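Local coordinates for putative gdp-fucose protein o-fucosyltransferase 1 (Caenorhabditis elegans, PDB 3ZY6), which is a putative protein O-fucosyltransferase of the GT-B clan, which binds guanosine-5'-diphosphate-beta-L-fucopyranose in this model, at residues A[212-217]-A[327-332]; A[217-222]-A[332-337]. All blocks are in the same frame, centred on the assembly; numbering follows the deposited sequence.

Contact 1 (A[212-217]-A[327-332]). With GFB (guanosine-5'-diphosphate-beta-L-fucopyranose), chain B.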
loop_
_atom_site.group_PDB
_atom_site.type_symbol
_atom_site.label_atom_id
_atom_site.label_comp_id
_atom_site.label_asym_id
_atom_site.label_seq_id
_atom_site.Cartn_x
_atom_site.Cartn_y
_atom_site.Cartn_z
ATOM N N PRO A 212 8.153 13.499 45.015
ATOM C CA PRO A 212 7.975 13.386 43.568
ATOM C C PRO A 212 8.654 12.150 43.027
ATOM O O PRO A 212 9.739 11.796 43.494
ATOM C CB PRO A 212 8.684 14.626 43.011
ATOM C CG PRO A 212 9.479 15.197 44.119
ATOM C CD PRO A 212 9.289 14.368 45.365
ATOM N N PHE A 213 8.025 11.486 42.068
ATOM C CA PHE A 213 8.677 10.330 41.415
ATOM C C PHE A 213 9.051 10.522 39.936
ATOM O O PHE A 213 8.341 11.197 39.170
ATOM C CB PHE A 213 7.916 9.011 41.675
ATOM C CG PHE A 213 6.704 8.763 40.777
ATOM C CD1 PHE A 213 5.441 9.200 41.165
ATOM C CD2 PHE A 213 6.811 8.028 39.607
ATOM C CE1 PHE A 213 4.311 8.936 40.373
ATOM C CE2 PHE A 213 5.671 7.734 38.801
ATOM C CZ PHE A 213 4.417 8.194 39.205
ATOM N N VAL A 214 10.217 9.996 39.567
ATOM C CA VAL A 214 10.625 9.910 38.177
ATOM C C VAL A 214 10.148 8.557 37.629
ATOM O O VAL A 214 10.431 7.510 38.219
ATOM C CB VAL A 214 12.174 9.924 38.002
ATOM C CG1 VAL A 214 12.567 9.725 36.490
ATOM C CG2 VAL A 214 12.789 11.172 38.570
ATOM N N ALA A 215 9.448 8.567 36.504
ATOM C CA ALA A 215 9.165 7.301 35.800
ATOM C C ALA A 215 9.981 7.192 34.530
ATOM O O ALA A 215 10.150 8.174 33.792
ATOM C CB ALA A 215 7.661 7.147 35.503
ATOM N N VAL A 216 10.540 6.005 34.305
ATOM C CA VAL A 216 11.363 5.751 33.120
ATOM C C VAL A 216 10.796 4.584 32.301
ATOM O O VAL A 216 10.237 3.619 32.839
ATOM C CB VAL A 216 12.859 5.492 33.457
ATOM C CG1 VAL A 216 13.438 6.606 34.317
ATOM C CG2 VAL A 216 13.013 4.142 34.206
ATOM N N HIS A 217 10.904 4.730 30.991
ATOM C CA HIS A 217 10.616 3.663 30.065
ATOM C C HIS A 217 11.933 3.069 29.519
ATOM O O HIS A 217 12.733 3.745 28.879
ATOM C CB HIS A 217 9.625 4.104 28.965
ATOM C CG HIS A 217 9.318 3.021 27.975
ATOM N ND1 HIS A 217 9.250 3.240 26.614
ATOM C CD2 HIS A 217 9.106 1.693 28.153
ATOM C CE1 HIS A 217 9.000 2.095 25.998
ATOM N NE2 HIS A 217 8.916 1.138 26.909
ATOM N N LEU A 327 8.093 13.449 36.909
ATOM C CA LEU A 327 8.912 13.557 35.696
ATOM C C LEU A 327 8.938 12.223 34.976
ATOM O O LEU A 327 9.078 11.157 35.620
ATOM C CB LEU A 327 10.349 14.003 36.010
ATOM C CG LEU A 327 11.244 14.166 34.754
ATOM C CD1 LEU A 327 10.858 15.386 33.882
ATOM C CD2 LEU A 327 12.668 14.266 35.162
ATOM N N PHE A 328 8.828 12.274 33.647
ATOM C CA PHE A 328 8.919 11.090 32.803
ATOM C C PHE A 328 10.184 11.144 31.968
ATOM O O PHE A 328 10.467 12.165 31.351
ATOM C CB PHE A 328 7.724 11.043 31.844
ATOM C CG PHE A 328 7.839 9.991 30.730
ATOM C CD1 PHE A 328 7.950 8.636 31.020
ATOM C CD2 PHE A 328 7.771 10.381 29.386
ATOM C CE1 PHE A 328 8.018 7.679 29.976
ATOM C CE2 PHE A 328 7.838 9.444 28.360
ATOM C CZ PHE A 328 7.954 8.099 28.647
ATOM N N VAL A 329 10.924 10.049 31.923
ATOM C CA VAL A 329 12.076 9.967 31.018
ATOM C C VAL A 329 11.878 8.769 30.087
ATOM O O VAL A 329 11.956 7.615 30.505
ATOM C CB VAL A 329 13.423 9.833 31.755
ATOM C CG1 VAL A 329 14.567 9.912 30.728
ATOM C CG2 VAL A 329 13.579 10.942 32.803
ATOM N N GLY A 330 11.604 9.065 28.829
ATOM C CA GLY A 330 11.237 8.042 27.869
ATOM C C GLY A 330 12.311 7.674 26.874
ATOM O O GLY A 330 13.430 8.173 26.923
ATOM N N ASN A 331 11.948 6.767 25.984
ATOM C CA ASN A 331 12.783 6.398 24.872
ATOM C C ASN A 331 12.264 7.125 23.647
ATOM O O ASN A 331 11.131 6.913 23.225
ATOM C CB ASN A 331 12.730 4.881 24.641
ATOM C CG ASN A 331 13.637 4.448 23.503
ATOM O OD1 ASN A 331 13.347 4.726 22.340
ATOM N ND2 ASN A 331 14.740 3.784 23.827
ATOM N N CYS A 332 13.090 7.976 23.063
ATOM C CA CYS A 332 12.621 8.769 21.941
ATOM C C CYS A 332 12.093 7.965 20.743
ATOM O O CYS A 332 11.164 8.403 20.059
ATOM C CB CYS A 332 13.695 9.726 21.479
ATOM S SG CYS A 332 13.055 10.758 20.131
HETATM O O1P GFB B . 3.952 -0.553 21.825
HETATM P P GFB B . 4.805 -0.660 20.591
HETATM O O3P GFB B . 4.127 -0.538 19.230
HETATM O O2P GFB B . 5.965 0.440 20.807
HETATM O "O5'" GFB B . 5.579 -2.076 20.665
HETATM P P1 GFB B . 7.417 0.555 20.118
HETATM C "C5'" GFB B . 6.268 -2.388 21.871
HETATM C "C4'" GFB B . 5.452 -3.414 22.647
HETATM O "O4'" GFB B . 6.345 -4.122 23.487
HETATM C "C3'" GFB B . 4.438 -2.782 23.592
HETATM C "C1'" GFB B . 5.859 -4.178 24.828
HETATM O "O3'" GFB B . 3.157 -2.590 22.984
HETATM C "C2'" GFB B . 4.387 -3.803 24.705
HETATM O "O2'" GFB B . 3.618 -4.940 24.296
HETATM N N9 GFB B . 6.464 -3.140 25.708
HETATM C C8 GFB B . 7.257 -2.093 25.383
HETATM C C4 GFB B . 6.222 -3.094 27.010
HETATM N N7 GFB B . 7.548 -1.395 26.496
HETATM C C5 GFB B . 6.888 -1.992 27.519
HETATM C C6 GFB B . 6.776 -1.753 28.881
HETATM O O6 GFB B . 7.373 -0.784 29.393
HETATM N N1 GFB B . 6.049 -2.598 29.657
HETATM C C2 GFB B . 5.394 -3.648 29.127
HETATM N N2 GFB B . 4.646 -4.470 29.902
HETATM N N3 GFB B . 5.482 -3.902 27.814
HETATM C C1 GFB B . 7.889 -0.992 17.990
HETATM C C2A GFB B . 6.825 -1.848 17.320
HETATM O O1 GFB B . 7.546 -0.876 19.374
HETATM O O5 GFB B . 9.160 -1.659 17.859
HETATM C C3 GFB B . 7.156 -2.038 15.836
HETATM O O2 GFB B . 5.479 -1.410 17.535
HETATM C C4A GFB B . 8.436 -2.874 15.823
HETATM O O3 GFB B . 6.067 -2.714 15.165
HETATM C C5A GFB B . 9.563 -2.151 16.558
HETATM O O4 GFB B . 8.186 -4.129 16.485
HETATM C C6A GFB B . 10.772 -3.083 16.708
HETATM O O1X GFB B . 7.339 1.665 19.092
HETATM O O2X GFB B . 8.374 0.610 21.278
HETATM O O HOH W 1 14.657 3.099 27.070
#
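Val214, Ala215 and Val216 pair with Leu327, Phe328 and Val329 as neighbouring parallel strands, whose axes differ in direction by 18°. Four backbone hydrogen bonds alternate along the seam: Leu327 N to Phe213 O, Ala215 N to Leu327 O, Val329 N to Ala215 O and His217 N to Val329 O. The middle two are the shortest, with Ala215 N 2.8 Å from Leu327 O and Val329 N just as far from Ala215 O. CA-H...O contacts fill in between them, such as Val214 CA to Leu327 O at 3.2 Å.

The apolar packing splits by face. The side chains of Val214 and Val329 cross at an angle, CG1 of Val214 4.0 Å from CG2 of Val329, while Val216 lies alongside Val329; Ile278 and Lys274 of helix 264-278 pack on Val214, Leu327 and Val329. On the other face are Ala215 and Phe328, under Met322 of helix 315-323. With helices on both faces and strand 282-287 bonded to its far edge, 213-218 is the middle strand of a five-stranded parallel sheet, next to 327-330, in a Rossmann-like domain, as expected of GT-B proteins.

The Phe328 ring is turned forward along its strand, CG anti to the backbone N (chi1 169°), and Gly330 N sits 3.7 Å above the centre of the ring plane. His217 CB meets the edge of this ring, 4.0 Å from Phe328 CE1.

Polar groups gather at the C-terminal end. His217 NE2 donates to GFB N7 at 2.9 Å, the acceptor lying near the imidazole plane, while Ser337 OG holds ND1 and so helps fix the ring's rotation. A water donates to His217 O at 2.7 Å and makes a weak bond with Asn331 ND2, whose stronger partner is Cys260 O.

Contact 2 (A[217-222]-A[332-337]). With GFB (guanosine-5'-diphosphate-beta-L-fucopyranose), chain B.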
loop_
_atom_site.group_PDB
_atom_site.type_symbol
_atom_site.label_atom_id
_atom_site.label_comp_id
_atom_site.label_asym_id
_atom_site.label_seq_id
_atom_site.Cartn_x
_atom_site.Cartn_y
_atom_site.Cartn_z
ATOM N N HIS A 217 10.904 4.730 30.991
ATOM C CA HIS A 217 10.616 3.663 30.065
ATOM C C HIS A 217 11.933 3.069 29.519
ATOM O O HIS A 217 12.733 3.745 28.879
ATOM C CB HIS A 217 9.625 4.104 28.965
ATOM C CG HIS A 217 9.318 3.021 27.975
ATOM N ND1 HIS A 217 9.250 3.240 26.614
ATOM C CD2 HIS A 217 9.106 1.693 28.153
ATOM C CE1 HIS A 217 9.000 2.095 25.998
ATOM N NE2 HIS A 217 8.916 1.138 26.909
ATOM N N LEU A 218 12.165 1.805 29.826
ATOM C CA LEU A 218 13.386 1.129 29.396
ATOM C C LEU A 218 13.004 0.110 28.346
ATOM O O LEU A 218 12.472 -0.949 28.665
ATOM C CB LEU A 218 14.066 0.437 30.566
ATOM C CG LEU A 218 14.481 1.282 31.778
ATOM C CD1 LEU A 218 15.240 0.354 32.770
ATOM C CD2 LEU A 218 15.349 2.504 31.336
ATOM N N ARG A 219 13.237 0.453 27.083
ATOM C CA ARG A 219 12.866 -0.444 25.986
ATOM C C ARG A 219 14.179 -1.125 25.595
ATOM O O ARG A 219 15.092 -0.485 25.053
ATOM C CB ARG A 219 12.207 0.359 24.849
ATOM C CG ARG A 219 11.809 -0.437 23.608
ATOM C CD ARG A 219 10.421 -1.107 23.695
ATOM N NE ARG A 219 9.962 -1.483 22.348
ATOM C CZ ARG A 219 10.172 -2.668 21.773
ATOM N NH1 ARG A 219 10.796 -3.639 22.430
ATOM N NH2 ARG A 219 9.737 -2.896 20.538
ATOM N N ASN A 220 14.300 -2.411 25.940
ATOM C CA ASN A 220 15.577 -3.130 25.824
ATOM C C ASN A 220 15.574 -4.616 25.368
ATOM O O ASN A 220 16.622 -5.260 25.415
ATOM C CB ASN A 220 16.425 -2.958 27.113
ATOM C CG ASN A 220 15.688 -3.413 28.385
ATOM O OD1 ASN A 220 14.907 -4.355 28.352
ATOM N ND2 ASN A 220 15.941 -2.731 29.505
ATOM N N ASP A 221 14.445 -5.160 24.900
ATOM C CA ASP A 221 14.475 -6.559 24.393
ATOM C C ASP A 221 15.278 -6.687 23.092
ATOM O O ASP A 221 15.640 -5.681 22.481
ATOM C CB ASP A 221 13.078 -7.197 24.258
ATOM C CG ASP A 221 12.255 -6.615 23.111
ATOM O OD1 ASP A 221 12.815 -6.040 22.149
ATOM O OD2 ASP A 221 11.019 -6.749 23.163
ATOM N N ALA A 222 15.555 -7.920 22.676
ATOM C CA ALA A 222 16.513 -8.166 21.584
ATOM C C ALA A 222 16.100 -7.592 20.219
ATOM O O ALA A 222 16.943 -7.075 19.486
ATOM C CB ALA A 222 16.853 -9.663 21.471
ATOM N N CYS A 332 13.090 7.976 23.063
ATOM C CA CYS A 332 12.621 8.769 21.941
ATOM C C CYS A 332 12.093 7.965 20.743
ATOM O O CYS A 332 11.164 8.403 20.059
ATOM C CB CYS A 332 13.695 9.726 21.479
ATOM S SG CYS A 332 13.055 10.758 20.131
ATOM N N VAL A 333 12.673 6.797 20.480
ATOM C CA VAL A 333 12.255 6.029 19.306
ATOM C C VAL A 333 10.932 5.266 19.494
ATOM O O VAL A 333 10.240 4.955 18.521
ATOM C CB VAL A 333 13.374 5.091 18.848
ATOM C CG1 VAL A 333 12.971 4.332 17.550
ATOM C CG2 VAL A 333 14.649 5.902 18.629
ATOM N N SER A 334 10.607 4.953 20.739
ATOM C CA SER A 334 9.466 4.122 21.048
ATOM C C SER A 334 8.160 4.882 20.908
ATOM O O SER A 334 7.960 5.879 21.579
ATOM C CB SER A 334 9.566 3.581 22.476
ATOM O OG SER A 334 8.448 2.740 22.757
ATOM N N THR A 335 7.255 4.361 20.085
ATOM C CA THR A 335 5.844 4.808 20.049
ATOM C C THR A 335 5.098 4.548 21.388
ATOM O O THR A 335 4.061 5.117 21.666
ATOM C CB THR A 335 5.044 4.119 18.894
ATOM O OG1 THR A 335 4.971 2.699 19.122
ATOM C CG2 THR A 335 5.681 4.400 17.503
ATOM N N PHE A 336 5.643 3.657 22.198
ATOM C CA PHE A 336 5.091 3.375 23.499
ATOM C C PHE A 336 5.373 4.574 24.418
ATOM O O PHE A 336 4.448 5.135 25.028
ATOM C CB PHE A 336 5.706 2.079 24.008
ATOM C CG PHE A 336 5.046 1.509 25.240
ATOM C CD1 PHE A 336 3.927 0.688 25.124
ATOM C CD2 PHE A 336 5.586 1.743 26.512
ATOM C CE1 PHE A 336 3.324 0.135 26.269
ATOM C CE2 PHE A 336 4.984 1.189 27.675
ATOM C CZ PHE A 336 3.869 0.393 27.546
ATOM N N SER A 337 6.634 5.016 24.439
ATOM C CA SER A 337 6.982 6.254 25.134
ATOM C C SER A 337 6.173 7.420 24.581
ATOM O O SER A 337 5.770 8.331 25.344
ATOM C CB SER A 337 8.484 6.558 25.005
ATOM O OG SER A 337 9.271 5.878 25.987
HETATM O O1P GFB B . 3.952 -0.553 21.825
HETATM P P GFB B . 4.805 -0.660 20.591
HETATM O O3P GFB B . 4.127 -0.538 19.230
HETATM O O2P GFB B . 5.965 0.440 20.807
HETATM O "O5'" GFB B . 5.579 -2.076 20.665
HETATM P P1 GFB B . 7.417 0.555 20.118
HETATM C "C5'" GFB B . 6.268 -2.388 21.871
HETATM C "C4'" GFB B . 5.452 -3.414 22.647
HETATM O "O4'" GFB B . 6.345 -4.122 23.487
HETATM C "C3'" GFB B . 4.438 -2.782 23.592
HETATM C "C1'" GFB B . 5.859 -4.178 24.828
HETATM O "O3'" GFB B . 3.157 -2.590 22.984
HETATM C "C2'" GFB B . 4.387 -3.803 24.705
HETATM O "O2'" GFB B . 3.618 -4.940 24.296
HETATM N N9 GFB B . 6.464 -3.140 25.708
HETATM C C8 GFB B . 7.257 -2.093 25.383
HETATM C C4 GFB B . 6.222 -3.094 27.010
HETATM N N7 GFB B . 7.548 -1.395 26.496
HETATM C C5 GFB B . 6.888 -1.992 27.519
HETATM C C6 GFB B . 6.776 -1.753 28.881
HETATM O O6 GFB B . 7.373 -0.784 29.393
HETATM N N1 GFB B . 6.049 -2.598 29.657
HETATM C C2 GFB B . 5.394 -3.648 29.127
HETATM N N2 GFB B . 4.646 -4.470 29.902
HETATM N N3 GFB B . 5.482 -3.902 27.814
HETATM C C1 GFB B . 7.889 -0.992 17.990
HETATM C C2A GFB B . 6.825 -1.848 17.320
HETATM O O1 GFB B . 7.546 -0.876 19.374
HETATM O O5 GFB B . 9.160 -1.659 17.859
HETATM C C3 GFB B . 7.156 -2.038 15.836
HETATM O O2 GFB B . 5.479 -1.410 17.535
HETATM C C4A GFB B . 8.436 -2.874 15.823
HETATM O O3 GFB B . 6.067 -2.714 15.165
HETATM C C5A GFB B . 9.563 -2.151 16.558
HETATM O O4 GFB B . 8.186 -4.129 16.485
HETATM C C6A GFB B . 10.772 -3.083 16.708
HETATM O O1X GFB B . 7.339 1.665 19.092
HETATM O O2X GFB B . 8.374 0.610 21.278
#
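Ser334 OG does three things at once: it caps a helix, donates to the ligand and lies at the edge of the His217 ring, 3.4 Å from CE1. As the N-cap of helix 335-346 it accepts from Phe336 N at 3.0 Å and, weakly, from Ser337 N. Its own proton goes to GFB O2X. In the first turn of the helix, Ser337 OG is hydrogen-bonded to His217 ND1 at 2.7 Å, in the plane of the imidazole; the same hydroxyl also pairs with Asn331 N.

Phe336 sets CD2 over one face of the imidazole, 3.3 Å above its plane and displaced toward the rim. The two rings are inclined obliquely at 44°, and a face of the phenyl ring receives the guanine of GFB, with N7 above it.

Arg219, just past the C-terminal end of strand 213-218, reaches the ligand's diphosphate. Its chain bends at chi2 (85°), bringing NE to within 2.8 Å of O2X, while NH2 donates to O1 and weakly to O5. GFB C5' lies over one face of the guanidinium. NH1 turns to carboxylates instead, forming salt bridges with Asp221 OD1 at 3.1 Å and with Asp288, so its orientation is held from behind.

O1X is gripped by Thr335 through both its backbone N and OG1, the latter at 2.6 Å. This is a nucleoside-diphosphate pocket at the strands' C-terminal ends, as expected of a Rossmann-like domain. Arg219, two hydroxyls and Thr335 N at the helix start would probably stabilise the negative charge of this phosphate, with only the arginine formally positive.

In the fold
Contacts 1 and 2 follow one another along the same pair of chain segments: 212-217 runs into 217-222, and 327-332, which starts 110 residues after 217, runs into 332-337, so the segments alternate in sequence. Their centres lie about 12 Å apart. Contact 1 joins strands 213-218 and 327-330 inside the sheet; contact 2 begins where strand 213-218 ends and pairs it with the start of helix 335-346, which follows strand 327-330. They share His217 and Cys332, the latter disulfide-bonded to Cys245. A probable hydrogen bond from Asn331 N to Ser337 OG ties them directly. The buried sheet thus leads straight into the GFB pocket, which both contacts touch.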